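PDB 5YVD: Nsp15 from Middle East respiratory syndrome-related coronavirus, which cleaves RNA as an endoribonuclease of the EndoU family, probably with a preference for uridylates. Local coordinates for residues His246-Leu251 and Val291-Leu296; Ser204-Asp209 and Lys295-Val300; Phe229-Tyr234 and Val335-Pro340. All blocks are in the same frame, centred on the assembly; numbering follows the deposited sequence.

Contact 1. Residues His246-Leu251 and Val291-Leu296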
ATOM      1  N   HIS A 246      27.319  -8.665  29.976  1.00 43.01           N
ATOM      2  CA  HIS A 246      27.823  -8.541  28.613  1.00 43.95           C
ATOM      3  C   HIS A 246      28.088  -9.896  27.929  1.00 45.18           C
ATOM      4  O   HIS A 246      28.543  -9.947  26.778  1.00 42.06           O
ATOM      5  CB  HIS A 246      29.060  -7.637  28.608  1.00 44.71           C
ATOM      6  CG  HIS A 246      28.772  -6.236  29.074  1.00 46.63           C
ATOM      7  ND1 HIS A 246      28.012  -5.347  28.341  1.00 46.65           N
ATOM      8  CD2 HIS A 246      29.108  -5.588  30.214  1.00 46.51           C
ATOM      9  CE1 HIS A 246      27.896  -4.213  29.008  1.00 47.42           C
ATOM     10  NE2 HIS A 246      28.555  -4.331  30.146  1.00 48.05           N
ATOM     11  N   LEU A 247      27.759 -10.993  28.609  1.00 44.58           N
ATOM     12  CA  LEU A 247      28.045 -12.311  28.060  1.00 44.10           C
ATOM     13  C   LEU A 247      26.750 -13.081  27.971  1.00 39.68           C
ATOM     14  O   LEU A 247      25.963 -13.047  28.899  1.00 41.33           O
ATOM     15  CB  LEU A 247      29.075 -13.041  28.919  1.00 45.83           C
ATOM     16  CG  LEU A 247      29.667 -14.285  28.250  1.00 51.98           C
ATOM     17  CD1 LEU A 247      30.670 -13.876  27.183  1.00 53.56           C
ATOM     18  CD2 LEU A 247      30.317 -15.234  29.257  1.00 54.48           C
ATOM     19  N   LEU A 248      26.525 -13.773  26.857  1.00 38.41           N
ATOM     20  CA  LEU A 248      25.194 -14.283  26.561  1.00 39.27           C
ATOM     21  C   LEU A 248      24.752 -15.344  27.555  1.00 40.12           C
ATOM     22  O   LEU A 248      23.583 -15.378  27.960  1.00 41.68           O
ATOM     23  CB  LEU A 248      25.065 -14.827  25.145  1.00 40.32           C
ATOM     24  CG  LEU A 248      23.648 -15.385  24.850  1.00 45.48           C
ATOM     25  CD1 LEU A 248      22.604 -14.269  24.788  1.00 44.96           C
ATOM     26  CD2 LEU A 248      23.581 -16.215  23.570  1.00 46.49           C
ATOM     27  N   ILE A 249      25.665 -16.217  27.954  1.00 40.44           N
ATOM     28  CA  ILE A 249      25.299 -17.267  28.900  1.00 38.47           C
ATOM     29  C   ILE A 249      24.726 -16.651  30.202  1.00 37.23           C
ATOM     30  O   ILE A 249      23.785 -17.189  30.795  1.00 36.89           O
ATOM     31  CB  ILE A 249      26.480 -18.223  29.161  1.00 39.36           C
ATOM     32  CG1 ILE A 249      26.041 -19.415  30.038  1.00 40.30           C
ATOM     33  CG2 ILE A 249      27.649 -17.476  29.792  1.00 39.87           C
ATOM     34  CD1 ILE A 249      27.083 -20.516  30.132  1.00 40.87           C
ATOM     35  N   GLY A 250      25.281 -15.519  30.624  1.00 34.95           N
ATOM     36  CA  GLY A 250      24.779 -14.807  31.794  1.00 36.98           C
ATOM     37  C   GLY A 250      23.397 -14.192  31.569  1.00 36.27           C
ATOM     38  O   GLY A 250      22.549 -14.200  32.464  1.00 36.24           O
ATOM     39  N   LEU A 251      23.181 -13.662  30.371  1.00 34.72           N
ATOM     40  CA  LEU A 251      21.874 -13.154  29.985  1.00 37.02           C
ATOM     41  C   LEU A 251      20.845 -14.269  29.891  1.00 36.95           C
ATOM     42  O   LEU A 251      19.714 -14.106  30.355  1.00 38.42           O
ATOM     43  CB  LEU A 251      21.946 -12.387  28.644  1.00 37.66           C
ATOM     44  CG  LEU A 251      20.621 -11.993  27.992  1.00 37.60           C
ATOM     45  CD1 LEU A 251      19.822 -11.138  28.939  1.00 40.24           C
ATOM     46  CD2 LEU A 251      20.808 -11.247  26.692  1.00 38.42           C
ATOM     47  N   VAL A 291      26.310  -7.454  23.975  1.00 37.78           N
ATOM     48  CA  VAL A 291      26.420  -8.841  24.402  1.00 37.24           C
ATOM     49  C   VAL A 291      27.121  -9.712  23.376  1.00 37.02           C
ATOM     50  O   VAL A 291      26.779  -9.691  22.199  1.00 36.23           O
ATOM     51  CB  VAL A 291      25.022  -9.426  24.687  1.00 37.35           C
ATOM     52  CG1 VAL A 291      25.130 -10.882  25.127  1.00 40.57           C
ATOM     53  CG2 VAL A 291      24.307  -8.592  25.737  1.00 34.87           C
ATOM     54  N   ILE A 292      28.083 -10.501  23.848  1.00 39.60           N
ATOM     55  CA  ILE A 292      28.777 -11.491  23.021  1.00 41.68           C
ATOM     56  C   ILE A 292      28.500 -12.879  23.576  1.00 38.44           C
ATOM     57  O   ILE A 292      28.481 -13.075  24.789  1.00 37.40           O
ATOM     58  CB  ILE A 292      30.294 -11.303  23.064  1.00 47.55           C
ATOM     59  CG1 ILE A 292      30.655  -9.830  23.063  1.00 60.02           C
ATOM     60  CG2 ILE A 292      30.960 -11.979  21.884  1.00 46.34           C
ATOM     61  CD1 ILE A 292      30.328  -9.124  21.750  1.00 67.89           C
ATOM     62  N   ASP A 293      28.312 -13.839  22.688  1.00 36.68           N
ATOM     63  CA  ASP A 293      28.133 -15.228  23.071  1.00 37.99           C
ATOM     64  C   ASP A 293      29.439 -15.985  22.855  1.00 38.18           C
ATOM     65  O   ASP A 293      29.603 -16.700  21.874  1.00 39.06           O
ATOM     66  CB  ASP A 293      27.002 -15.846  22.250  1.00 37.91           C
ATOM     67  CG  ASP A 293      26.841 -17.319  22.495  1.00 39.13           C
ATOM     68  OD1 ASP A 293      26.272 -17.992  21.629  1.00 39.76           O
ATOM     69  OD2 ASP A 293      27.262 -17.816  23.553  1.00 42.29           O
ATOM     70  N   LEU A 294      30.381 -15.803  23.762  1.00 39.60           N
ATOM     71  CA  LEU A 294      31.594 -16.612  23.744  1.00 42.43           C
ATOM     72  C   LEU A 294      31.395 -17.837  24.611  1.00 41.15           C
ATOM     73  O   LEU A 294      30.681 -17.785  25.614  1.00 40.09           O
ATOM     74  CB  LEU A 294      32.787 -15.830  24.287  1.00 42.10           C
ATOM     75  CG  LEU A 294      33.163 -14.605  23.469  1.00 45.40           C
ATOM     76  CD1 LEU A 294      34.003 -13.656  24.330  1.00 47.73           C
ATOM     77  CD2 LEU A 294      33.878 -15.005  22.173  1.00 42.61           C
ATOM     78  N   LYS A 295      32.042 -18.929  24.222  1.00 41.06           N
ATOM     79  CA  LYS A 295      32.287 -20.032  25.135  1.00 44.78           C
ATOM     80  C   LYS A 295      32.799 -19.393  26.413  1.00 43.18           C
ATOM     81  O   LYS A 295      33.683 -18.541  26.358  1.00 47.72           O
ATOM     82  CB  LYS A 295      33.332 -20.967  24.547  1.00 47.89           C
ATOM     83  CG  LYS A 295      33.546 -22.260  25.319  1.00 53.96           C
ATOM     84  CD  LYS A 295      32.627 -23.365  24.828  1.00 57.43           C
ATOM     85  CE  LYS A 295      33.109 -23.982  23.519  1.00 62.83           C
ATOM     86  NZ  LYS A 295      34.345 -24.802  23.656  1.00 66.17           N
ATOM     87  N   LEU A 296      32.227 -19.749  27.558  1.00 42.59           N
ATOM     88  CA  LEU A 296      32.577 -19.058  28.807  1.00 41.15           C
ATOM     89  C   LEU A 296      34.053 -19.265  29.167  1.00 42.19           C
ATOM     90  O   LEU A 296      34.720 -18.346  29.636  1.00 41.34           O
ATOM     91  CB  LEU A 296      31.689 -19.528  29.947  1.00 41.06           C
ATOM     92  CG  LEU A 296      32.030 -19.101  31.374  1.00 39.82           C
ATOM     93  CD1 LEU A 296      31.843 -17.606  31.567  1.00 39.76           C
ATOM     94  CD2 LEU A 296      31.161 -19.880  32.340  1.00 40.71           C
TER
HETATM   95  O   HOH W   1      27.891 -16.753  26.097  1.00 38.53           O
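Ile292 is held from both ends by the chain around Leu247. Its N-H donates to His246 O at 3.0 Å. Its O accepts from Leu248 N at 2.9 Å. Leu247, between those two partners, turns its CG away from its own backbone N (chi1 -167°), and this carries its two methyls along the other chain. Its CD1 sits 3.3 Å from Ile292 O, and its CD2 lies 3.6 Å from CD1 of Leu296, the two side chains crossing at about a right angle. On Leu248, CB and CD2 ride over the Asp293 side chain, CD2 being 3.6 Å from Asp293 CG, and Val291 CG1 packs against the backbone at Leu248 N. A water accepts from Ile249 N and donates to Asp293 OD2 and Leu294 O, and Arg195 makes a salt bridge to that same OD2. Further out, Ser290 O fixes His246 ND1, and a glycerol, probably from the crystallisation liquor, is hydrogen-bonded to its NE2. The pattern is a single parallel beta bridge, joining the N-terminal end of helix 248-255 to the link between strand 285-291 and helix 296-304 within the EndoU domain.

Contact 2. Residues Ser204-Asp209 and Lys295-Val300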
ATOM      1  N   SER A 204      30.688 -26.802  27.708  1.00 49.00           N
ATOM      2  CA  SER A 204      31.839 -27.188  28.515  1.00 46.48           C
ATOM      3  C   SER A 204      31.400 -27.392  29.966  1.00 45.69           C
ATOM      4  O   SER A 204      30.295 -27.028  30.346  1.00 51.24           O
ATOM      5  CB  SER A 204      32.891 -26.087  28.461  1.00 47.72           C
ATOM      6  OG  SER A 204      32.512 -25.012  29.312  1.00 48.68           O
ATOM      7  N   ASP A 205      32.274 -27.945  30.791  1.00 45.28           N
ATOM      8  CA  ASP A 205      31.943 -28.164  32.192  1.00 44.69           C
ATOM      9  C   ASP A 205      31.734 -26.858  32.950  1.00 43.38           C
ATOM     10  O   ASP A 205      30.826 -26.726  33.776  1.00 42.55           O
ATOM     11  CB  ASP A 205      33.044 -28.975  32.858  1.00 45.68           C
ATOM     12  CG  ASP A 205      32.882 -30.449  32.634  1.00 45.51           C
ATOM     13  OD1 ASP A 205      31.729 -30.907  32.461  1.00 40.50           O
ATOM     14  OD2 ASP A 205      33.922 -31.138  32.640  1.00 47.35           O
ATOM     15  N   MET A 206      32.585 -25.891  32.666  1.00 45.20           N
ATOM     16  CA  MET A 206      32.430 -24.566  33.237  1.00 44.71           C
ATOM     17  C   MET A 206      31.051 -23.988  32.881  1.00 47.14           C
ATOM     18  O   MET A 206      30.345 -23.494  33.759  1.00 51.32           O
ATOM     19  CB  MET A 206      33.551 -23.648  32.767  1.00 41.75           C
ATOM     20  CG  MET A 206      33.725 -22.424  33.631  1.00 43.29           C
ATOM     21  SD  MET A 206      34.680 -21.153  32.775  1.00 43.36           S
ATOM     22  CE  MET A 206      36.341 -21.665  33.197  1.00 42.17           C
ATOM     23  N   GLU A 207      30.645 -24.072  31.616  1.00 47.85           N
ATOM     24  CA  GLU A 207      29.332 -23.528  31.229  1.00 47.62           C
ATOM     25  C   GLU A 207      28.192 -24.202  32.005  1.00 46.70           C
ATOM     26  O   GLU A 207      27.258 -23.531  32.431  1.00 45.20           O
ATOM     27  CB  GLU A 207      29.117 -23.595  29.705  1.00 47.37           C
ATOM     28  CG  GLU A 207      30.086 -22.687  28.940  1.00 46.69           C
ATOM     29  CD  GLU A 207      29.552 -22.111  27.621  1.00 44.97           C
ATOM     30  OE1 GLU A 207      28.940 -22.858  26.807  1.00 40.43           O
ATOM     31  OE2 GLU A 207      29.785 -20.896  27.390  1.00 43.39           O
ATOM     32  N   LYS A 208      28.295 -25.512  32.227  1.00 47.64           N
ATOM     33  CA  LYS A 208      27.250 -26.248  32.957  1.00 47.30           C
ATOM     34  C   LYS A 208      27.148 -25.807  34.406  1.00 44.95           C
ATOM     35  O   LYS A 208      26.036 -25.597  34.933  1.00 43.36           O
ATOM     36  CB  LYS A 208      27.497 -27.758  32.919  1.00 46.42           C
ATOM     37  CG  LYS A 208      27.319 -28.396  31.543  1.00 49.63           C
ATOM     38  CD  LYS A 208      27.529 -29.910  31.619  1.00 50.16           C
ATOM     39  CE  LYS A 208      28.019 -30.495  30.306  1.00 51.07           C
ATOM     40  NZ  LYS A 208      26.899 -31.195  29.627  1.00 52.72           N
ATOM     41  N   ASP A 209      28.303 -25.692  35.056  1.00 39.15           N
ATOM     42  CA  ASP A 209      28.311 -25.278  36.434  1.00 41.02           C
ATOM     43  C   ASP A 209      27.697 -23.873  36.491  1.00 41.29           C
ATOM     44  O   ASP A 209      26.873 -23.569  37.361  1.00 40.19           O
ATOM     45  CB  ASP A 209      29.740 -25.293  37.007  1.00 43.17           C
ATOM     46  CG  ASP A 209      30.273 -26.712  37.270  1.00 43.77           C
ATOM     47  OD1 ASP A 209      29.510 -27.706  37.195  1.00 41.85           O
ATOM     48  OD2 ASP A 209      31.473 -26.820  37.583  1.00 43.11           O
ATOM     49  N   LYS A 295      32.042 -18.929  24.222  1.00 41.06           N
ATOM     50  CA  LYS A 295      32.287 -20.032  25.135  1.00 44.78           C
ATOM     51  C   LYS A 295      32.799 -19.393  26.413  1.00 43.18           C
ATOM     52  O   LYS A 295      33.683 -18.541  26.358  1.00 47.72           O
ATOM     53  CB  LYS A 295      33.332 -20.967  24.547  1.00 47.89           C
ATOM     54  CG  LYS A 295      33.546 -22.260  25.319  1.00 53.96           C
ATOM     55  CD  LYS A 295      32.627 -23.365  24.828  1.00 57.43           C
ATOM     56  CE  LYS A 295      33.109 -23.982  23.519  1.00 62.83           C
ATOM     57  NZ  LYS A 295      34.345 -24.802  23.656  1.00 66.17           N
ATOM     58  N   LEU A 296      32.227 -19.749  27.558  1.00 42.59           N
ATOM     59  CA  LEU A 296      32.577 -19.058  28.807  1.00 41.15           C
ATOM     60  C   LEU A 296      34.053 -19.265  29.167  1.00 42.19           C
ATOM     61  O   LEU A 296      34.720 -18.346  29.636  1.00 41.34           O
ATOM     62  CB  LEU A 296      31.689 -19.528  29.947  1.00 41.06           C
ATOM     63  CG  LEU A 296      32.030 -19.101  31.374  1.00 39.82           C
ATOM     64  CD1 LEU A 296      31.843 -17.606  31.567  1.00 39.76           C
ATOM     65  CD2 LEU A 296      31.161 -19.880  32.340  1.00 40.71           C
ATOM     66  N   ASP A 297      34.557 -20.471  28.926  1.00 42.12           N
ATOM     67  CA  ASP A 297      35.972 -20.756  29.113  1.00 43.22           C
ATOM     68  C   ASP A 297      36.847 -19.780  28.326  1.00 43.41           C
ATOM     69  O   ASP A 297      37.875 -19.305  28.805  1.00 44.98           O
ATOM     70  CB  ASP A 297      36.308 -22.169  28.647  1.00 43.73           C
ATOM     71  CG  ASP A 297      35.462 -23.222  29.309  1.00 42.28           C
ATOM     72  OD1 ASP A 297      35.999 -23.911  30.187  1.00 44.34           O
ATOM     73  OD2 ASP A 297      34.277 -23.362  28.939  1.00 38.99           O
ATOM     74  N   ASP A 298      36.446 -19.486  27.106  1.00 42.75           N
ATOM     75  CA  ASP A 298      37.226 -18.560  26.292  1.00 45.53           C
ATOM     76  C   ASP A 298      37.195 -17.117  26.857  1.00 45.99           C
ATOM     77  O   ASP A 298      38.213 -16.394  26.865  1.00 39.57           O
ATOM     78  CB  ASP A 298      36.732 -18.625  24.843  1.00 43.98           C
ATOM     79  CG  ASP A 298      37.021 -19.978  24.190  1.00 44.55           C
ATOM     80  OD1 ASP A 298      37.994 -20.655  24.596  1.00 47.28           O
ATOM     81  OD2 ASP A 298      36.297 -20.348  23.247  1.00 41.25           O
ATOM     82  N   PHE A 299      36.026 -16.706  27.342  1.00 47.62           N
ATOM     83  CA  PHE A 299      35.887 -15.403  27.984  1.00 46.48           C
ATOM     84  C   PHE A 299      36.741 -15.323  29.242  1.00 44.11           C
ATOM     85  O   PHE A 299      37.348 -14.297  29.522  1.00 43.98           O
ATOM     86  CB  PHE A 299      34.433 -15.173  28.345  1.00 47.81           C
ATOM     87  CG  PHE A 299      34.154 -13.824  28.948  1.00 46.90           C
ATOM     88  CD1 PHE A 299      33.987 -12.720  28.145  1.00 45.09           C
ATOM     89  CD2 PHE A 299      34.000 -13.680  30.318  1.00 46.69           C
ATOM     90  CE1 PHE A 299      33.693 -11.491  28.687  1.00 45.92           C
ATOM     91  CE2 PHE A 299      33.701 -12.452  30.876  1.00 46.16           C
ATOM     92  CZ  PHE A 299      33.542 -11.356  30.056  1.00 47.42           C
ATOM     93  N   VAL A 300      36.791 -16.411  29.995  1.00 42.64           N
ATOM     94  CA  VAL A 300      37.615 -16.449  31.196  1.00 46.71           C
ATOM     95  C   VAL A 300      39.118 -16.369  30.831  1.00 46.78           C
ATOM     96  O   VAL A 300      39.899 -15.647  31.442  1.00 47.93           O
ATOM     97  CB  VAL A 300      37.310 -17.707  32.039  1.00 45.42           C
ATOM     98  CG1 VAL A 300      38.325 -17.862  33.160  1.00 48.40           C
ATOM     99  CG2 VAL A 300      35.909 -17.633  32.610  1.00 44.08           C
TER
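Glu207 lays its carboxylate against the first turn of helix 296-304, and Leu296 N meets OE2 at 2.7 Å from above the carboxylate plane, 41° out of it. The other oxygen, OE1, is taken by a salt bridge to Arg195. The second flat group, the carboxylate of Asp297, turns OD2 to Ser204 OG, which donates to it; the modelled separation is very short, and at this resolution its length is doubtful. Asp297 OD1 lies 3.6 Å from Met206 CB. Ser204 OG also accepts from Glu207 N at 3.1 Å and so caps helix 205-212. Beside the polar pairs runs Met206. Its chain is extended through chi1 and chi2, which brings SD 3.6 Å from Leu296 CG and 3.7 Å from Val300 CG2, Met206 and Val300 meeting tip to tip; the bend at chi3 (-87°) then turns only the CE methyl. Glu207 CG slides past Leu296 in the opposite direction, 3.7 Å from its CB. Phe218 of helix 215-221 packs against both Met206 and Leu296. A negative group at this N-terminal turn would probably be steadied by the helix dipole as well as by Arg195. The arrangement is that of two helices packed across each other through their first turns, at 100° between 205-209 and 296-300, each start held by a side chain: Ser204 caps its own helix, and Glu207 takes the leading N-H of the other.

Contact 3. Residues Phe229-Tyr234 and Val335-Pro340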
ATOM      1  N   PHE A 229      32.889 -10.987  38.174  1.00 43.11           N
ATOM      2  CA  PHE A 229      31.872 -11.785  37.481  1.00 41.59           C
ATOM      3  C   PHE A 229      30.455 -11.384  37.869  1.00 44.37           C
ATOM      4  O   PHE A 229      29.530 -11.485  37.064  1.00 48.72           O
ATOM      5  CB  PHE A 229      32.088 -13.285  37.707  1.00 40.94           C
ATOM      6  CG  PHE A 229      32.638 -13.980  36.514  1.00 41.68           C
ATOM      7  CD1 PHE A 229      32.024 -15.115  36.004  1.00 42.64           C
ATOM      8  CD2 PHE A 229      33.744 -13.454  35.845  1.00 42.82           C
ATOM      9  CE1 PHE A 229      32.520 -15.728  34.860  1.00 43.00           C
ATOM     10  CE2 PHE A 229      34.237 -14.060  34.696  1.00 41.63           C
ATOM     11  CZ  PHE A 229      33.623 -15.198  34.205  1.00 41.57           C
ATOM     12  N   GLU A 230      30.291 -10.943  39.108  1.00 43.89           N
ATOM     13  CA  GLU A 230      28.997 -10.517  39.616  1.00 43.16           C
ATOM     14  C   GLU A 230      28.463  -9.438  38.679  1.00 42.54           C
ATOM     15  O   GLU A 230      27.371  -9.574  38.111  1.00 41.30           O
ATOM     16  CB  GLU A 230      29.153 -10.009  41.068  1.00 42.63           C
ATOM     17  CG  GLU A 230      28.214 -10.578  42.138  1.00 40.71           C
ATOM     18  CD  GLU A 230      28.013 -12.079  42.063  1.00 39.31           C
ATOM     19  OE1 GLU A 230      28.622 -12.797  42.874  1.00 35.87           O
ATOM     20  OE2 GLU A 230      27.219 -12.525  41.198  1.00 37.48           O
ATOM     21  N   HIS A 231      29.273  -8.405  38.470  1.00 42.05           N
ATOM     22  CA  HIS A 231      28.910  -7.293  37.575  1.00 42.77           C
ATOM     23  C   HIS A 231      28.869  -7.729  36.102  1.00 41.65           C
ATOM     24  O   HIS A 231      27.852  -7.563  35.422  1.00 42.95           O
ATOM     25  CB  HIS A 231      29.908  -6.133  37.737  1.00 41.48           C
ATOM     26  CG  HIS A 231      29.503  -4.874  37.034  1.00 39.02           C
ATOM     27  ND1 HIS A 231      28.690  -3.923  37.614  1.00 41.66           N
ATOM     28  CD2 HIS A 231      29.805  -4.406  35.806  1.00 38.66           C
ATOM     29  CE1 HIS A 231      28.506  -2.921  36.773  1.00 37.92           C
ATOM     30  NE2 HIS A 231      29.177  -3.189  35.669  1.00 40.35           N
ATOM     31  N   VAL A 232      29.957  -8.322  35.635  1.00 37.59           N
ATOM     32  CA  VAL A 232      30.159  -8.504  34.211  1.00 40.43           C
ATOM     33  C   VAL A 232      29.266  -9.615  33.648  1.00 40.38           C
ATOM     34  O   VAL A 232      28.566  -9.429  32.654  1.00 43.99           O
ATOM     35  CB  VAL A 232      31.656  -8.776  33.897  1.00 40.71           C
ATOM     36  CG1 VAL A 232      31.848  -9.041  32.422  1.00 42.89           C
ATOM     37  CG2 VAL A 232      32.527  -7.600  34.301  1.00 40.16           C
ATOM     38  N   VAL A 233      29.279 -10.772  34.282  1.00 39.57           N
ATOM     39  CA  VAL A 233      28.591 -11.933  33.731  1.00 40.09           C
ATOM     40  C   VAL A 233      27.197 -12.140  34.339  1.00 39.08           C
ATOM     41  O   VAL A 233      26.191 -12.169  33.622  1.00 42.16           O
ATOM     42  CB  VAL A 233      29.438 -13.189  33.911  1.00 39.73           C
ATOM     43  CG1 VAL A 233      28.872 -14.331  33.082  1.00 41.80           C
ATOM     44  CG2 VAL A 233      30.878 -12.894  33.490  1.00 40.78           C
ATOM     45  N   TYR A 234      27.123 -12.254  35.656  1.00 37.43           N
ATOM     46  CA  TYR A 234      25.832 -12.474  36.316  1.00 34.71           C
ATOM     47  C   TYR A 234      24.888 -11.327  36.097  1.00 35.72           C
ATOM     48  O   TYR A 234      23.688 -11.538  35.933  1.00 34.43           O
ATOM     49  CB  TYR A 234      26.026 -12.702  37.784  1.00 31.88           C
ATOM     50  CG  TYR A 234      26.627 -14.037  38.047  1.00 32.21           C
ATOM     51  CD1 TYR A 234      25.827 -15.178  38.046  1.00 33.47           C
ATOM     52  CD2 TYR A 234      27.989 -14.179  38.272  1.00 30.11           C
ATOM     53  CE1 TYR A 234      26.358 -16.430  38.285  1.00 32.58           C
ATOM     54  CE2 TYR A 234      28.529 -15.420  38.511  1.00 31.34           C
ATOM     55  CZ  TYR A 234      27.707 -16.540  38.515  1.00 32.50           C
ATOM     56  OH  TYR A 234      28.231 -17.784  38.747  1.00 34.70           O
ATOM     57  N   VAL A 335      39.064  -6.105  38.490  1.00 52.53           N
ATOM     58  CA  VAL A 335      38.284  -5.623  37.373  1.00 51.27           C
ATOM     59  C   VAL A 335      37.103  -4.848  37.939  1.00 50.84           C
ATOM     60  O   VAL A 335      36.447  -5.302  38.867  1.00 51.14           O
ATOM     61  CB  VAL A 335      37.763  -6.826  36.542  1.00 51.52           C
ATOM     62  CG1 VAL A 335      36.749  -6.398  35.474  1.00 50.70           C
ATOM     63  CG2 VAL A 335      38.930  -7.575  35.920  1.00 52.41           C
ATOM     64  N   GLN A 336      36.828  -3.674  37.401  1.00 52.25           N
ATOM     65  CA  GLN A 336      35.581  -3.000  37.742  1.00 57.50           C
ATOM     66  C   GLN A 336      34.557  -3.510  36.748  1.00 55.54           C
ATOM     67  O   GLN A 336      33.562  -4.094  37.149  1.00 52.81           O
ATOM     68  CB  GLN A 336      35.674  -1.472  37.640  1.00 64.60           C
ATOM     69  CG  GLN A 336      36.744  -0.790  38.485  1.00 72.13           C
ATOM     70  CD  GLN A 336      36.981   0.650  38.025  1.00 83.68           C
ATOM     71  OE1 GLN A 336      38.123   1.076  37.811  1.00 91.69           O
ATOM     72  NE2 GLN A 336      35.895   1.392  37.834  1.00 78.33           N
ATOM     73  N   THR A 337      34.823  -3.278  35.456  1.00 53.74           N
ATOM     74  CA  THR A 337      33.963  -3.721  34.365  1.00 54.16           C
ATOM     75  C   THR A 337      34.767  -4.085  33.090  1.00 52.63           C
ATOM     76  O   THR A 337      35.935  -3.724  32.958  1.00 43.72           O
ATOM     77  CB  THR A 337      32.857  -2.681  34.035  1.00 55.98           C
ATOM     78  OG1 THR A 337      31.977  -3.203  33.016  1.00 61.57           O
ATOM     79  CG2 THR A 337      33.455  -1.381  33.560  1.00 57.08           C
ATOM     80  N   PHE A 338      34.105  -4.815  32.180  1.00 52.98           N
ATOM     81  CA  PHE A 338      34.674  -5.263  30.907  1.00 49.90           C
ATOM     82  C   PHE A 338      33.548  -5.476  29.904  1.00 52.46           C
ATOM     83  O   PHE A 338      32.634  -6.270  30.147  1.00 46.60           O
ATOM     84  CB  PHE A 338      35.395  -6.574  31.113  1.00 49.60           C
ATOM     85  CG  PHE A 338      36.055  -7.114  29.886  1.00 47.93           C
ATOM     86  CD1 PHE A 338      35.495  -8.148  29.184  1.00 51.31           C
ATOM     87  CD2 PHE A 338      37.269  -6.628  29.473  1.00 50.92           C
ATOM     88  CE1 PHE A 338      36.121  -8.680  28.069  1.00 50.00           C
ATOM     89  CE2 PHE A 338      37.907  -7.148  28.363  1.00 50.56           C
ATOM     90  CZ  PHE A 338      37.330  -8.178  27.658  1.00 47.23           C
ATOM     91  N   TYR A 339      33.603  -4.750  28.788  1.00 53.18           N
ATOM     92  CA  TYR A 339      32.523  -4.777  27.802  1.00 49.31           C
ATOM     93  C   TYR A 339      33.055  -4.522  26.416  1.00 47.46           C
ATOM     94  O   TYR A 339      34.101  -3.894  26.277  1.00 45.78           O
ATOM     95  CB  TYR A 339      31.455  -3.718  28.134  1.00 49.31           C
ATOM     96  CG  TYR A 339      31.962  -2.296  28.181  1.00 48.01           C
ATOM     97  CD1 TYR A 339      31.718  -1.417  27.136  1.00 49.35           C
ATOM     98  CD2 TYR A 339      32.702  -1.837  29.263  1.00 51.25           C
ATOM     99  CE1 TYR A 339      32.190  -0.121  27.162  1.00 46.67           C
ATOM    100  CE2 TYR A 339      33.174  -0.542  29.308  1.00 51.11           C
ATOM    101  CZ  TYR A 339      32.909   0.312  28.257  1.00 51.23           C
ATOM    102  OH  TYR A 339      33.379   1.610  28.307  1.00 59.29           O
ATOM    103  N   PRO A 340      32.315  -4.970  25.384  1.00 50.50           N
ATOM    104  CA  PRO A 340      32.650  -4.655  23.997  1.00 51.08           C
ATOM    105  C   PRO A 340      32.362  -3.198  23.660  1.00 54.16           C
ATOM    106  O   PRO A 340      31.661  -2.530  24.395  1.00 53.46           O
ATOM    107  CB  PRO A 340      31.719  -5.566  23.189  1.00 51.44           C
ATOM    108  CG  PRO A 340      31.160  -6.551  24.163  1.00 51.45           C
ATOM    109  CD  PRO A 340      31.107  -5.805  25.457  1.00 50.90           C
TER
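His231 leans across to Thr337 at the edge of strand 334-340. From CB, 4.2 Å from the backbone O of Gln336, the side chain leaves with CG opposite the backbone N (chi1 -171°), which sends the imidazole out toward Thr337. CG is 4.1 Å from that same Gln336 O. CD2 comes next, 3.7 Å from Thr337 OG1, and NE2 is the following ring atom to face that hydroxyl, at 3.9 Å; OG1 sits at the ring's edge, near its plane. These are van der Waals approaches, and OG1 is hydrogen-bonded to a glycerol, probably from the crystallisation liquor. Gln336 and Thr337 form a classic beta bulge, both facing Trp329 on the neighbouring strand 322-331, so the helix rests where the outer strand of the antiparallel three-stranded sheet of the EndoU domain is kinked. One residue on, Val232 spans the backbone of Phe338: CG1 is 3.7 Å from Phe338 O and CG2 is 3.8 Å from Phe338 N. Phe338 turns its ring away to stack on Phe326, while Phe299 of helix 296-304 touches Val232. The helix has a wider, pi-type turn here, in which Phe229 O accepts from both Val233 N and Tyr234 N, and Val233 CG2 lies over the centre of the Phe229 ring, 3.4 Å above its plane. Helix 229-234 runs at only 21° to strand 337-340, the two short axes 7.9 Å apart.

How the contacts relate
Walking from the N terminus, the chain opens contact 2 at 204-209, contact 3 at 229-234 and contact 1 at 246-251. The stretch 291-300 then closes two of them: contact 1 on 291-296 and contact 2 on 295-300, with Lys295 and Leu296 shared. Contact 3 closes last, at 335-340, so contact 1 falls wholly within its span, while contacts 2 and 3 cross. Their centres are 10 to 15 Å apart. A probable hydrogen bond from His246 N to Val232 O ties contact 1 to contact 3. Phe299 touches Leu247 and Phe338, and Phe229 packs on Leu296 and Val300. Together they tie four helices to the sheet's outer strand 334-340 inside one endoribonuclease domain.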